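Local coordinates for protein Udp-n-acetylglucosamine pyrophosphorylase (Trypanosoma brucei, PDB 4BQH) that probably transfers the uridylyl group of UTP to N-acetylglucosamine 1-phosphate, yielding UDP-N-acetylglucosamine and diphosphate, and is bound here to an allosteric inhibitor, at residues D56-R59 with E60-I64; N44-G48 with V49-H53. One frame throughout, in Å; residues are numbered along the deposited sequence.

Contact 1: residues D56-R59 with E60-I64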
loop_
_atom_site.group_PDB
_atom_site.type_symbol
_atom_site.label_atom_id
_atom_site.label_comp_id
_atom_site.label_asym_id
_atom_site.label_seq_id
_atom_site.Cartn_x
_atom_site.Cartn_y
_atom_site.Cartn_z
ATOM N N ASP A 56 22.589 16.265 -4.509
ATOM C CA ASP A 56 21.876 16.833 -5.665
ATOM C C ASP A 56 20.378 16.859 -5.421
ATOM O O ASP A 56 19.700 17.792 -5.832
ATOM C CB ASP A 56 22.127 15.984 -6.917
ATOM C CG ASP A 56 23.537 16.109 -7.437
ATOM O OD1 ASP A 56 24.201 17.122 -7.136
ATOM O OD2 ASP A 56 23.992 15.189 -8.154
ATOM N N VAL A 57 19.877 15.814 -4.764
ATOM C CA VAL A 57 18.456 15.740 -4.441
ATOM C C VAL A 57 18.101 16.920 -3.537
ATOM O O VAL A 57 17.115 17.636 -3.776
ATOM C CB VAL A 57 18.115 14.400 -3.749
ATOM C CG1 VAL A 57 16.671 14.416 -3.249
ATOM C CG2 VAL A 57 18.328 13.235 -4.716
ATOM N N LEU A 58 18.914 17.150 -2.508
ATOM C CA LEU A 58 18.612 18.239 -1.573
ATOM C C LEU A 58 18.600 19.567 -2.311
ATOM O O LEU A 58 17.678 20.373 -2.160
ATOM C CB LEU A 58 19.644 18.315 -0.448
ATOM C CG LEU A 58 19.460 19.492 0.533
ATOM C CD1 LEU A 58 18.182 19.295 1.345
ATOM C CD2 LEU A 58 20.682 19.570 1.447
ATOM N N ARG A 59 19.616 19.780 -3.140
ATOM C CA ARG A 59 19.757 21.056 -3.818
ATOM C C ARG A 59 18.547 21.360 -4.707
ATOM O O ARG A 59 17.974 22.463 -4.636
ATOM C CB ARG A 59 21.028 21.052 -4.646
ATOM C CG ARG A 59 21.387 22.407 -5.211
ATOM C CD ARG A 59 22.596 22.253 -6.095
ATOM N NE ARG A 59 22.993 23.514 -6.706
ATOM C CZ ARG A 59 24.114 23.643 -7.403
ATOM N NH1 ARG A 59 24.899 22.585 -7.560
ATOM N NH2 ARG A 59 24.439 24.814 -7.933
ATOM N N GLU A 60 18.160 20.385 -5.525
ATOM C CA GLU A 60 17.056 20.547 -6.458
ATOM C C GLU A 60 15.723 20.639 -5.734
ATOM O O GLU A 60 14.887 21.507 -6.049
ATOM C CB GLU A 60 17.013 19.411 -7.483
ATOM C CG GLU A 60 15.710 19.407 -8.281
ATOM C CD GLU A 60 15.884 19.321 -9.788
ATOM O OE1 GLU A 60 16.920 18.810 -10.256
ATOM O OE2 GLU A 60 14.963 19.749 -10.518
ATOM N N SER A 61 15.533 19.760 -4.749
ATOM C CA SER A 61 14.273 19.747 -3.995
ATOM C C SER A 61 14.042 21.073 -3.270
ATOM O O SER A 61 12.910 21.532 -3.178
ATOM C CB SER A 61 14.202 18.569 -3.030
ATOM O OG SER A 61 14.397 17.350 -3.732
ATOM N N LEU A 62 15.105 21.686 -2.759
ATOM C CA LEU A 62 14.985 23.009 -2.154
ATOM C C LEU A 62 14.564 24.062 -3.178
ATOM O O LEU A 62 13.690 24.876 -2.878
ATOM C CB LEU A 62 16.275 23.445 -1.442
ATOM C CG LEU A 62 16.546 22.775 -0.082
ATOM C CD1 LEU A 62 17.959 23.085 0.405
ATOM C CD2 LEU A 62 15.505 23.122 0.977
ATOM N N GLU A 63 15.176 24.045 -4.365
ATOM C CA GLU A 63 14.807 24.985 -5.460
ATOM C C GLU A 63 13.330 24.910 -5.862
ATOM O O GLU A 63 12.659 25.941 -6.012
ATOM C CB GLU A 63 15.664 24.743 -6.696
ATOM C CG GLU A 63 17.097 25.192 -6.547
ATOM C CD GLU A 63 17.194 26.664 -6.229
ATOM O OE1 GLU A 63 16.769 27.487 -7.078
ATOM O OE2 GLU A 63 17.683 26.987 -5.125
ATOM N N ILE A 64 12.842 23.680 -6.022
ATOM C CA ILE A 64 11.457 23.389 -6.420
ATOM C C ILE A 64 10.416 23.905 -5.421
ATOM O O ILE A 64 9.348 24.378 -5.820
ATOM C CB ILE A 64 11.272 21.868 -6.653
ATOM C CG1 ILE A 64 11.776 21.491 -8.046
ATOM C CG2 ILE A 64 9.818 21.424 -6.447
ATOM C CD1 ILE A 64 12.042 20.009 -8.205
HETATM O O HOH W 1 18.987 24.781 -3.893
#

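Contact 2: residues N44-G48 with V49-H53. With 9VU ((3S)-3-[2-(1,3-benzodioxol-5-yl)-2-oxidanylidene-ethyl]-4-bromanyl-5-methyl-3-oxidanyl-1H-indol-2-one), chain C.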
loop_
_atom_site.group_PDB
_atom_site.type_symbol
_atom_site.label_atom_id
_atom_site.label_comp_id
_atom_site.label_asym_id
_atom_site.label_seq_id
_atom_site.Cartn_x
_atom_site.Cartn_y
_atom_site.Cartn_z
ATOM N N ASN A 44 22.446 -1.070 7.448
ATOM C CA ASN A 44 21.174 -1.768 7.587
ATOM C C ASN A 44 19.946 -0.904 7.399
ATOM O O ASN A 44 18.877 -1.436 7.075
ATOM C CB ASN A 44 21.084 -2.434 8.954
ATOM C CG ASN A 44 22.246 -3.361 9.210
ATOM O OD1 ASN A 44 22.794 -3.956 8.275
ATOM N ND2 ASN A 44 22.650 -3.468 10.469
ATOM N N GLU A 45 20.081 0.401 7.641
ATOM C CA GLU A 45 18.919 1.304 7.558
ATOM C C GLU A 45 19.005 2.239 6.368
ATOM O O GLU A 45 17.982 2.795 5.972
ATOM C CB GLU A 45 18.778 2.159 8.822
ATOM C CG GLU A 45 18.583 1.338 10.082
ATOM C CD GLU A 45 18.431 2.235 11.295
ATOM O OE1 GLU A 45 17.524 3.097 11.299
ATOM O OE2 GLU A 45 19.223 2.090 12.236
ATOM N N LEU A 46 20.214 2.467 5.857
ATOM C CA LEU A 46 20.403 3.283 4.640
ATOM C C LEU A 46 21.112 2.504 3.528
ATOM O O LEU A 46 21.880 3.070 2.741
ATOM C CB LEU A 46 21.154 4.594 4.944
ATOM C CG LEU A 46 20.294 5.549 5.787
ATOM C CD1 LEU A 46 20.802 5.480 7.205
ATOM C CD2 LEU A 46 20.333 6.974 5.240
ATOM N N ALA A 47 20.868 1.197 3.491
ATOM C CA ALA A 47 21.467 0.339 2.468
ATOM C C ALA A 47 21.197 0.917 1.075
ATOM O O ALA A 47 20.068 1.336 0.774
ATOM C CB ALA A 47 20.912 -1.077 2.582
ATOM N N GLY A 48 22.233 0.974 0.250
ATOM C CA GLY A 48 22.087 1.370 -1.140
ATOM C C GLY A 48 22.023 2.866 -1.398
ATOM O O GLY A 48 22.220 3.291 -2.538
ATOM N N VAL A 49 21.786 3.670 -0.342
ATOM C CA VAL A 49 21.687 5.131 -0.490
ATOM C C VAL A 49 22.985 5.702 -1.045
ATOM O O VAL A 49 24.084 5.422 -0.533
ATOM C CB VAL A 49 21.347 5.826 0.857
ATOM C CG1 VAL A 49 21.608 7.338 0.791
ATOM C CG2 VAL A 49 19.910 5.507 1.286
ATOM N N ASP A 50 22.849 6.513 -2.090
ATOM C CA ASP A 50 23.983 7.149 -2.742
ATOM C C ASP A 50 24.088 8.572 -2.187
ATOM O O ASP A 50 23.291 9.443 -2.519
ATOM C CB ASP A 50 23.740 7.132 -4.263
ATOM C CG ASP A 50 24.870 7.760 -5.078
ATOM O OD1 ASP A 50 25.643 8.594 -4.592
ATOM O OD2 ASP A 50 24.947 7.420 -6.269
ATOM N N PHE A 51 25.053 8.782 -1.292
ATOM C CA PHE A 51 25.137 10.049 -0.562
ATOM C C PHE A 51 25.437 11.231 -1.470
ATOM O O PHE A 51 24.846 12.299 -1.303
ATOM C CB PHE A 51 26.119 9.930 0.628
ATOM C CG PHE A 51 25.587 9.086 1.747
ATOM C CD1 PHE A 51 24.711 9.631 2.691
ATOM C CD2 PHE A 51 25.917 7.735 1.850
ATOM C CE1 PHE A 51 24.189 8.843 3.706
ATOM C CE2 PHE A 51 25.403 6.944 2.868
ATOM C CZ PHE A 51 24.547 7.494 3.804
ATOM N N ARG A 52 26.309 11.053 -2.473
ATOM C CA ARG A 52 26.540 12.141 -3.434
ATOM C C ARG A 52 25.269 12.521 -4.188
ATOM O O ARG A 52 24.958 13.701 -4.349
ATOM C CB ARG A 52 27.587 11.749 -4.475
ATOM C CG ARG A 52 29.006 11.820 -3.972
ATOM C CD ARG A 52 29.991 11.480 -5.089
ATOM N NE ARG A 52 29.996 12.496 -6.144
ATOM C CZ ARG A 52 30.668 13.646 -6.105
ATOM N NH1 ARG A 52 31.405 13.971 -5.047
ATOM N NH2 ARG A 52 30.603 14.487 -7.136
ATOM N N HIS A 53 24.546 11.505 -4.652
ATOM C CA HIS A 53 23.281 11.723 -5.331
ATOM C C HIS A 53 22.340 12.508 -4.445
ATOM O O HIS A 53 21.661 13.421 -4.898
ATOM C CB HIS A 53 22.660 10.383 -5.744
ATOM C CG HIS A 53 21.254 10.514 -6.240
ATOM N ND1 HIS A 53 20.938 11.242 -7.338
ATOM C CD2 HIS A 53 20.059 10.024 -5.730
ATOM C CE1 HIS A 53 19.602 11.203 -7.525
ATOM N NE2 HIS A 53 19.068 10.440 -6.556
HETATM O OAN 9VU C . 20.354 6.777 -3.395
HETATM C CAH 9VU C . 19.830 5.836 -4.023
HETATM N NAG 9VU C . 20.386 4.630 -4.159
HETATM C CAC 9VU C . 19.571 3.856 -4.927
HETATM C CAB 9VU C . 19.753 2.594 -5.329
HETATM C CAA 9VU C . 18.839 1.920 -6.154
HETATM C CAF 9VU C . 17.703 2.623 -6.574
HETATM C CAJ 9VU C . 16.740 1.979 -7.422
HETATM C CAE 9VU C . 17.557 3.955 -6.124
HETATM BR BRA 9VU C . 15.971 4.851 -6.661
HETATM C CAD 9VU C . 18.471 4.560 -5.315
HETATM C CAI 9VU C . 18.602 5.874 -4.740
HETATM O OAL 9VU C . 18.782 6.842 -5.777
HETATM C CAM 9VU C . 17.377 6.388 -3.938
HETATM C CAO 9VU C . 17.117 5.606 -2.633
HETATM O OAP 9VU C . 17.977 4.793 -2.263
HETATM C CAQ 9VU C . 15.931 5.900 -1.899
HETATM C CAV 9VU C . 14.860 6.612 -2.444
HETATM C CAU 9VU C . 13.755 6.887 -1.727
HETATM O OAY 9VU C . 12.629 7.554 -2.116
HETATM C CAX 9VU C . 11.984 7.902 -0.859
HETATM O OAW 9VU C . 12.404 6.857 0.027
HETATM C CAT 9VU C . 13.619 6.468 -0.469
HETATM C CAS 9VU C . 14.599 5.763 0.119
HETATM C CAR 9VU C . 15.765 5.455 -0.581
#

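Contact 1: residues D56-R59 with E60-I64
The carbonyl oxygen of Val-57 is gripped twice from the next turn of the helix: Ser-61 N donates to Val-57 O over 2.8 Å, and Ser-61 OG donates to the same Val-57 O over 2.7 Å. The two donors come in differently. The amide lies almost on the line of the carbonyl bond, whereas the hydroxyl stands above the carbonyl plane, about 40° out of it. Serine reaches back because its OG lies beside its own backbone N and anti to the carbonyl carbon (chi1 -56°), which aims the hydroxyl at the preceding turn. Its short polar side chain suits a buried place here, since the backbone supplies an acceptor, and weak bonds to Thr-378 and Tyr-380 add to the hold.

These are i to i+4 contacts of a regular alpha helix, 51-64, and it is amphipathic. On the buried flank Leu-58 and Leu-62 lie side by side and point the same way, with Leu-58 CG 3.9 Å from Leu-62 CD1. Both lean on Ile-397 of strand 394-400, while Val-57 and Ser-61 meet Leu-399 of that strand; branched aliphatic groups are apt for filling such an interface.

The outward-facing residues next to this flank carry charge. Arg-59 stretches out in an extended chain, and Glu-63 folds back, its CG 3.4 Å from Arg-59 O. A water donates to Arg-59 O at 2.6 Å and to Glu-63 OE2 at 2.8 Å, linking backbone and carboxylate. The opposite charges of Arg-59 and Glu-63 do not touch, Arg-59 NE being 6.5 Å from Glu-63 OE2. Glu-60 instead directs its carboxylate outside the helix, where OE1 is hydrogen-bonded to Thr-378 OG1.

Contact 2: residues N44-G48 with V49-H53
Gly-48 and Asp-50, on the two sides of Val-49, hold the oxindole amide of the inhibitor between them. The ring nitrogen NAG donates to Gly-48 O over 2.8 Å, and Asp-50 N donates to the inhibitor's carbonyl oxygen OAN, also over 2.8 Å and nearly straight at 167°. A neighbouring NH and C=O of the ligand are thus matched by a C=O and an NH of the main chain, so both of these bonds are made by main-chain groups. His-53 adds a contact from the first helical turn, its CD2 3.4 Å from the hydroxyl oxygen OAL.

Behind this first shell the chain is bent by a type II beta turn from Leu-46 to Val-49. Val-49 N donates to Leu-46 O over 3.1 Å, from above the carbonyl plane. Gly-48 occupies the third position, where phi is positive (81°) and glycine is at ease because it has no CB to strain the backbone. The apolar side chains pack together: Leu-46 CB lies 4.0 Å from Val-49 CG2, and Val-49 CG1 sits over the centre of one face of the Phe-51 ring, 4.1 Å above its plane. A slim branched valine can pack in both directions at once. Arg-14 NH2 is hydrogen-bonded to both Leu-46 O and Val-49 O, the carbonyls of the turn's first and last residues.

Asp-50 has a second task besides its NH: with CG anti to its own N (chi1 -179°), the carboxylate reaches forward, and OD1 accepts from His-53 N, which approaches from above the carboxylate plane. This is the capping bond of an N-cap residue. The inhibitor's amide is bound where a beta turn leads into the capped start of helix 51-64, a part of the allosteric pocket.

How the contacts relate
Contact 2 forms the entry to helix 51-64 and contact 1 covers its last two and a half turns; the chain runs from one to the other, and their centres lie about 17 Å apart. Each is partly buried, mixing enclosed apolar side chains with exposed polar ones. In contact 2 the chain is irregular, so Gly-48 O and Asp-50 N can turn to the inhibitor; in contact 1 the main-chain groups pair chiefly with one another along the helix. Apolar packing differs too: contact 1 rests on strand 394-400, while contact 2 packs among helices 7-15 and 32-44. The side chain of Val-57 is about 6 Å from the inhibitor.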